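PDB 4CZX: PAN2-PAN3 deadenylation complex catalytic subunit pan2 from Neurospora crassa, which probably shortens the poly(A) tails of mRNA as catalytic subunit of a cytoplasmic deadenylase, represented here by its N-terminal WD40 beta-propeller domain. Local coordinates for residues A[262-267]-A[287-292]; A[12-17]-A[308-313]; A[33-38]-A[301-306]. All coordinates share one frame; numbering follows the deposited sequence. Where two conformers were deposited one is given.

Contact 1: A[262-267]-A[287-292]; sequences VNQAGQ and QGVVLH
Gln264 and Val290 meet through their backbones: Val290 N donates to Gln264 O at 2.8 Å in an almost straight bond (177°). The side chain of Val290 packs beside the bonded carbonyl. With CG1 anti to the backbone N (chi1 179°), the other branch is turned toward the loop, and CG2 comes within 3.4 Å of Gln264 O and 3.6 Å of Gly266 N, at the far end of the turn. The exposed Gln264 lays the aliphatic part of its side chain aslant Val289, CB lying 3.7 Å from CG1 of that valine. Beyond it, a water donates to Val290 O at 2.7 Å and takes only a weak bond from Gln264 NE2. The loop itself is the tip of a beta hairpin joining strands 258-262 and 267-272, a type I turn from Asn263 to Gly266 with the G1 bulge formed by Gly266 at positive phi; it leans on the neighbouring propeller blade at the start of strand 290-295. Behind the carbonyl of Gln264, Asn263 braces the turn: its OD1 accepts from Gln267 N at 2.9 Å and more weakly from Ala265 N, while its ND2 is bound to Pro244 O. Across the interface, Val289 N is in turn held by Asn307 OD1, and Gly288 N by Asp306 OD2.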
# COMPACT_ATOMS: atom_id res chain seq x y z
N VAL A 262 -40.29 8.18 -21.34
CA VAL A 262 -40.08 8.42 -19.93
C VAL A 262 -39.71 9.87 -19.66
O VAL A 262 -38.87 10.43 -20.37
CB VAL A 262 -38.96 7.50 -19.36
CG1 VAL A 262 -38.90 7.60 -17.85
CG2 VAL A 262 -39.17 6.05 -19.80
N ASN A 263 -40.32 10.47 -18.65
CA ASN A 263 -39.93 11.82 -18.24
C ASN A 263 -39.07 11.76 -16.98
O ASN A 263 -38.90 10.70 -16.37
CB ASN A 263 -41.18 12.71 -18.06
CG ASN A 263 -41.66 12.81 -16.62
OD1 ASN A 263 -41.60 11.87 -15.84
ND2 ASN A 263 -42.18 13.99 -16.27
N GLN A 264 -38.51 12.90 -16.58
CA GLN A 264 -37.53 12.90 -15.50
C GLN A 264 -38.14 12.59 -14.13
O GLN A 264 -37.42 12.27 -13.18
CB GLN A 264 -36.81 14.25 -15.47
CG GLN A 264 -35.87 14.41 -16.67
CD GLN A 264 -34.96 15.62 -16.55
OE1 GLN A 264 -35.42 16.72 -16.27
NE2 GLN A 264 -33.66 15.41 -16.76
N ALA A 265 -39.46 12.68 -14.02
CA ALA A 265 -40.15 12.33 -12.77
C ALA A 265 -40.53 10.84 -12.73
O ALA A 265 -41.17 10.38 -11.79
CB ALA A 265 -41.38 13.19 -12.59
N GLY A 266 -40.13 10.10 -13.76
CA GLY A 266 -40.42 8.68 -13.81
C GLY A 266 -41.79 8.32 -14.34
O GLY A 266 -42.24 7.18 -14.21
N GLN A 267 -42.48 9.29 -14.93
CA GLN A 267 -43.73 9.01 -15.62
C GLN A 267 -43.44 8.37 -16.97
O GLN A 267 -42.59 8.85 -17.71
CB GLN A 267 -44.56 10.28 -15.81
CG GLN A 267 -45.83 10.05 -16.61
CD GLN A 267 -46.70 11.28 -16.72
OE1 GLN A 267 -47.67 11.30 -17.48
NE2 GLN A 267 -46.37 12.32 -15.95
N GLN A 287 -36.51 8.22 -6.32
CA GLN A 287 -36.15 9.14 -5.26
C GLN A 287 -35.69 10.46 -5.86
O GLN A 287 -36.07 11.53 -5.41
CB GLN A 287 -35.07 8.55 -4.35
CG GLN A 287 -34.67 9.46 -3.20
CD GLN A 287 -33.56 8.89 -2.34
OE1 GLN A 287 -32.95 7.86 -2.66
NE2 GLN A 287 -33.29 9.56 -1.22
N GLY A 288 -34.88 10.37 -6.91
CA GLY A 288 -34.36 11.57 -7.55
C GLY A 288 -34.88 11.76 -8.96
O GLY A 288 -35.90 11.20 -9.34
N VAL A 289 -34.16 12.58 -9.72
CA VAL A 289 -34.47 12.83 -11.12
C VAL A 289 -33.99 11.65 -11.96
O VAL A 289 -32.86 11.20 -11.80
CB VAL A 289 -33.79 14.11 -11.62
CG1 VAL A 289 -34.03 14.31 -13.10
CG2 VAL A 289 -34.28 15.32 -10.81
N VAL A 290 -34.84 11.13 -12.84
CA VAL A 290 -34.45 10.01 -13.69
C VAL A 290 -33.38 10.47 -14.68
O VAL A 290 -33.54 11.52 -15.32
CB VAL A 290 -35.65 9.39 -14.45
CG1 VAL A 290 -35.18 8.25 -15.33
CG2 VAL A 290 -36.70 8.92 -13.47
N LEU A 291 -32.29 9.72 -14.77
CA LEU A 291 -31.17 10.05 -15.65
C LEU A 291 -30.96 9.05 -16.79
O LEU A 291 -30.42 9.41 -17.84
CB LEU A 291 -29.86 10.13 -14.86
CG LEU A 291 -29.71 11.29 -13.88
CD1 LEU A 291 -28.34 11.22 -13.25
CD2 LEU A 291 -29.91 12.63 -14.58
N HIS A 292 -31.31 7.79 -16.54
CA HIS A 292 -31.13 6.74 -17.55
C HIS A 292 -32.27 5.75 -17.53
O HIS A 292 -32.93 5.56 -16.50
CB HIS A 292 -29.80 5.98 -17.35
CG HIS A 292 -28.62 6.88 -17.15
ND1 HIS A 292 -28.04 7.59 -18.17
CD2 HIS A 292 -27.93 7.18 -16.03
CE1 HIS A 292 -27.05 8.32 -17.69
NE2 HIS A 292 -26.95 8.09 -16.39
O HOH W 1 -32.99 12.37 -17.85

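Contact 2: A[12-17]-A[308-313]; sequences LGCVAY and KHNTYV
Strands 12-16 and 310-313 form an antiparallel pair at the outer edge of a propeller blade, where the N-terminal strand is added to three strands from the C-terminal end. This is the "velcro" closure familiar from WD40 propellers, and it ties residues almost 300 positions apart. The axes of the short strand segments approach to 4.7 Å, their directions 167° apart. At the hydrogen-bonded pair Val15-Thr311, Val15 N reaches Thr311 O at 3.0 Å, and Thr311 N returns a bond of 2.8 Å to Val15 O. Near Gly13 the pattern slips into a classic bulge: Leu12 and Gly13 both face Val313, whose O accepts from Leu12 N at 2.8 Å and only weakly from Gly13 N. The other end is closed by Tyr17 N, which bonds to His309 O at 2.9 Å. A water beside it donates to the carbonyls of Tyr17 and His309 and accepts from Thr311 OG1, linking three groups where the strand pairing ends.

Side chains contribute on both faces. Cys14 and Tyr312 lie on one; in the modelled conformer, one of two for this cysteine, SG is anti to the backbone N (chi1 174°) and approaches the ring obliquely, 3.7 Å from Tyr312 CE2. Tyr312 OH is hydrogen-bonded to Gln287 N, and Asn310 ND2 to Gln287 OE1, in the loop before strand 290-295. On the other face Val15 and Thr311 pack against Ile44 of the next blade. The pairing rests mainly on main-chain hydrogen bonds and so probably places few demands on side-chain identity, consistent with its role in closing the ring.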
# COMPACT_ATOMS: atom_id res chain seq x y z
N LEU A 12 -40.02 -4.03 -8.88
CA LEU A 12 -39.58 -5.41 -8.69
C LEU A 12 -38.25 -5.50 -7.95
O LEU A 12 -37.98 -6.50 -7.27
CB LEU A 12 -39.48 -6.10 -10.05
CG LEU A 12 -40.80 -6.22 -10.81
CD1 LEU A 12 -40.56 -6.66 -12.23
CD2 LEU A 12 -41.74 -7.18 -10.09
N GLY A 13 -37.44 -4.46 -8.07
CA GLY A 13 -36.14 -4.45 -7.43
C GLY A 13 -35.50 -3.08 -7.46
O GLY A 13 -35.90 -2.21 -8.23
N CYS A 14 -34.48 -2.90 -6.64
CA CYS A 14 -33.77 -1.63 -6.56
C CYS A 14 -32.38 -1.85 -6.02
O CYS A 14 -32.16 -2.75 -5.20
CB CYS A 14 -34.54 -0.64 -5.69
SG CYS A 14 -33.67 0.93 -5.39
N VAL A 15 -31.43 -1.04 -6.47
CA VAL A 15 -30.09 -1.10 -5.94
C VAL A 15 -29.48 0.29 -5.98
O VAL A 15 -29.78 1.09 -6.87
CB VAL A 15 -29.20 -2.12 -6.71
CG1 VAL A 15 -28.89 -1.64 -8.12
CG2 VAL A 15 -27.89 -2.39 -5.93
N ALA A 16 -28.65 0.60 -5.00
CA ALA A 16 -27.86 1.82 -5.02
C ALA A 16 -26.53 1.51 -5.67
O ALA A 16 -25.78 0.65 -5.20
CB ALA A 16 -27.68 2.37 -3.61
N TYR A 17 -26.22 2.18 -6.78
CA TYR A 17 -24.95 1.91 -7.46
C TYR A 17 -24.51 3.14 -8.25
O TYR A 17 -25.18 3.52 -9.22
CB TYR A 17 -25.05 0.66 -8.38
CG TYR A 17 -23.67 0.15 -8.76
CD1 TYR A 17 -22.94 -0.63 -7.88
CD2 TYR A 17 -23.09 0.51 -9.97
CE1 TYR A 17 -21.67 -1.08 -8.20
CE2 TYR A 17 -21.83 0.07 -10.30
CZ TYR A 17 -21.13 -0.72 -9.41
OH TYR A 17 -19.87 -1.15 -9.72
N LYS A 308 -30.05 10.18 -7.56
CA LYS A 308 -29.76 9.85 -6.16
C LYS A 308 -29.06 8.49 -6.03
O LYS A 308 -29.01 7.91 -4.94
CB LYS A 308 -31.05 9.85 -5.33
CG LYS A 308 -31.75 11.22 -5.21
CD LYS A 308 -30.80 12.34 -4.81
CE LYS A 308 -31.55 13.66 -4.60
NZ LYS A 308 -32.38 14.05 -5.79
N HIS A 309 -28.54 8.00 -7.16
CA HIS A 309 -27.78 6.74 -7.27
C HIS A 309 -28.63 5.46 -7.25
O HIS A 309 -28.09 4.35 -7.17
CB HIS A 309 -26.70 6.64 -6.17
CG HIS A 309 -25.66 7.72 -6.22
ND1 HIS A 309 -24.32 7.47 -6.01
CD2 HIS A 309 -25.76 9.05 -6.44
CE1 HIS A 309 -23.64 8.59 -6.11
NE2 HIS A 309 -24.49 9.57 -6.37
N ASN A 310 -29.95 5.58 -7.34
CA ASN A 310 -30.78 4.38 -7.37
C ASN A 310 -31.01 3.88 -8.77
O ASN A 310 -31.16 4.67 -9.70
CB ASN A 310 -32.15 4.63 -6.73
CG ASN A 310 -32.05 5.24 -5.36
OD1 ASN A 310 -31.58 4.59 -4.42
ND2 ASN A 310 -32.50 6.49 -5.23
N THR A 311 -31.01 2.56 -8.94
CA THR A 311 -31.53 1.97 -10.17
C THR A 311 -32.66 1.02 -9.82
O THR A 311 -32.51 0.16 -8.94
CB THR A 311 -30.45 1.22 -10.96
OG1 THR A 311 -29.49 2.16 -11.44
CG2 THR A 311 -31.07 0.49 -12.16
N TYR A 312 -33.80 1.20 -10.50
CA TYR A 312 -35.02 0.45 -10.23
C TYR A 312 -35.36 -0.44 -11.41
O TYR A 312 -35.10 -0.09 -12.56
CB TYR A 312 -36.21 1.39 -10.00
CG TYR A 312 -36.02 2.44 -8.94
CD1 TYR A 312 -35.41 3.66 -9.25
CD2 TYR A 312 -36.47 2.25 -7.65
CE1 TYR A 312 -35.25 4.64 -8.29
CE2 TYR A 312 -36.32 3.22 -6.68
CZ TYR A 312 -35.70 4.42 -7.01
OH TYR A 312 -35.53 5.39 -6.05
N VAL A 313 -35.95 -1.60 -11.12
CA VAL A 313 -36.56 -2.41 -12.17
C VAL A 313 -38.05 -2.48 -11.91
O VAL A 313 -38.48 -2.81 -10.81
CB VAL A 313 -35.96 -3.82 -12.24
CG1 VAL A 313 -36.83 -4.75 -13.10
CG2 VAL A 313 -34.55 -3.76 -12.79
O HOH W 2 -27.78 3.46 -9.83

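Contact 3: A[33-38]-A[301-306]; sequences IAFDNQ and GKALAD
Phe35 and Ile33 press onto the alanines of strand 302-306, and small residues allow the close fit. The Phe35 ring presents CE2 obliquely to Ala303 CB at 3.6 Å and to Gly301 O at 3.5 Å. Ile33 divides its reach: CG2 meets Ala305 CB at 3.8 Å, while CG1, set between the backbone N and the carbonyl carbon (chi1 73°), carries CD1 to Ala303 CB, also at 3.8 Å. This is van der Waals packing, largely of apolar side chains, and the two backbones, 8.1 Å apart at their axes, share no hydrogen bonds. Elsewhere the two segments are only loosely engaged. Ala34 points away, onto Phe78 and Phe80, as does Lys302, whose NZ bonds to Gly299 O. After Phe35 the chain leaves the partner strand in an Asx turn; Asp36 takes no part in the contact but is held by Arg98 and Trp43. The packing joins two blades. Strand 32-35 is the edge strand of its blade nearest the propeller axis, and Leu42 of the adjoining strand 41-45 touches both Phe35 and Ala303; strand 302-306 sits between 290-295 and 310-315, and Asp294 OD2, on strand 290-295, accepts a hydrogen bond from Phe35 N.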
# COMPACT_ATOMS: atom_id res chain seq x y z
N ILE A 33 -26.94 2.79 -18.03
CA ILE A 33 -27.40 1.43 -17.71
C ILE A 33 -27.83 0.72 -18.98
O ILE A 33 -28.26 1.36 -19.95
CB ILE A 33 -28.58 1.43 -16.69
CG1 ILE A 33 -29.88 1.89 -17.35
CG2 ILE A 33 -28.26 2.30 -15.45
CD1 ILE A 33 -31.05 1.96 -16.39
N ALA A 34 -27.71 -0.60 -18.99
CA ALA A 34 -28.18 -1.41 -20.13
C ALA A 34 -28.44 -2.85 -19.73
O ALA A 34 -27.63 -3.49 -19.06
CB ALA A 34 -27.16 -1.38 -21.27
N PHE A 35 -29.59 -3.36 -20.15
CA PHE A 35 -29.88 -4.78 -20.06
C PHE A 35 -28.96 -5.59 -20.96
O PHE A 35 -28.81 -5.28 -22.14
CB PHE A 35 -31.34 -5.05 -20.45
CG PHE A 35 -32.32 -4.73 -19.37
CD1 PHE A 35 -32.48 -5.60 -18.30
CD2 PHE A 35 -33.10 -3.59 -19.43
CE1 PHE A 35 -33.39 -5.33 -17.30
CE2 PHE A 35 -34.01 -3.30 -18.44
CZ PHE A 35 -34.16 -4.17 -17.37
N ASP A 36 -28.36 -6.64 -20.41
CA ASP A 36 -27.64 -7.63 -21.21
C ASP A 36 -28.62 -8.36 -22.12
O ASP A 36 -29.83 -8.40 -21.85
CB ASP A 36 -26.93 -8.64 -20.28
CG ASP A 36 -25.71 -9.28 -20.92
OD1 ASP A 36 -25.74 -9.62 -22.12
OD2 ASP A 36 -24.70 -9.44 -20.19
N ASN A 37 -28.13 -9.00 -23.17
CA ASN A 37 -29.03 -9.88 -23.91
C ASN A 37 -28.90 -11.35 -23.50
O ASN A 37 -29.45 -12.23 -24.15
CB ASN A 37 -28.86 -9.71 -25.43
CG ASN A 37 -27.42 -9.84 -25.88
OD1 ASN A 37 -26.59 -10.47 -25.22
ND2 ASN A 37 -27.12 -9.25 -27.04
N GLN A 38 -28.19 -11.63 -22.40
CA GLN A 38 -28.21 -12.97 -21.82
C GLN A 38 -28.01 -12.93 -20.31
O GLN A 38 -27.63 -11.89 -19.74
CB GLN A 38 -27.13 -13.85 -22.45
CG GLN A 38 -25.72 -13.33 -22.24
CD GLN A 38 -24.66 -14.30 -22.74
OE1 GLN A 38 -24.07 -15.05 -21.96
NE2 GLN A 38 -24.41 -14.28 -24.04
N GLY A 301 -38.93 -6.23 -18.62
CA GLY A 301 -38.24 -5.43 -17.62
C GLY A 301 -37.96 -4.00 -18.05
O GLY A 301 -37.44 -3.77 -19.14
N LYS A 302 -38.32 -3.05 -17.19
CA LYS A 302 -38.00 -1.64 -17.40
C LYS A 302 -37.08 -1.15 -16.29
O LYS A 302 -37.40 -1.28 -15.11
CB LYS A 302 -39.26 -0.76 -17.42
CG LYS A 302 -40.08 -0.83 -18.71
CD LYS A 302 -40.89 -2.12 -18.83
CE LYS A 302 -41.88 -2.03 -19.99
NZ LYS A 302 -42.73 -3.26 -20.12
N ALA A 303 -35.95 -0.57 -16.66
CA ALA A 303 -34.98 -0.09 -15.67
C ALA A 303 -34.81 1.41 -15.75
O ALA A 303 -34.73 1.96 -16.85
CB ALA A 303 -33.64 -0.78 -15.84
N LEU A 304 -34.70 2.06 -14.59
CA LEU A 304 -34.56 3.50 -14.50
C LEU A 304 -33.51 3.85 -13.45
O LEU A 304 -33.59 3.36 -12.32
CB LEU A 304 -35.89 4.17 -14.13
CG LEU A 304 -37.11 4.04 -15.04
CD1 LEU A 304 -37.85 2.72 -14.84
CD2 LEU A 304 -38.05 5.21 -14.81
N ALA A 305 -32.53 4.68 -13.80
CA ALA A 305 -31.55 5.12 -12.82
C ALA A 305 -31.78 6.59 -12.52
O ALA A 305 -32.07 7.36 -13.44
CB ALA A 305 -30.12 4.89 -13.32
N ASP A 306 -31.66 6.98 -11.25
CA ASP A 306 -31.92 8.37 -10.88
C ASP A 306 -30.67 9.07 -10.35
O ASP A 306 -29.63 8.44 -10.14
CB ASP A 306 -33.08 8.47 -9.86
CG ASP A 306 -32.73 7.94 -8.46
OD1 ASP A 306 -31.54 7.80 -8.09
OD2 ASP A 306 -33.69 7.67 -7.70

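Overall arrangement
All three contacts involve one four-stranded blade of a seven-bladed propeller. Contact 2 is made within it, joining its outermost strand to the next; contacts 1 and 3 tie it to its two neighbours. Contact 3 is the buried one, about 9 Å from the chain centre, and packs without hydrogen bonds between its segments. Contacts 1 and 2, centred about 15 and 17 Å out, are partly buried but differ: contact 1 has a single backbone bond amid valine packing, contact 2 a run of strand bonds. Adjoining strands link them: Tyr312 N bonds to Leu304 O between contacts 2 and 3, and Leu291 N to Ala305 O between contacts 1 and 3.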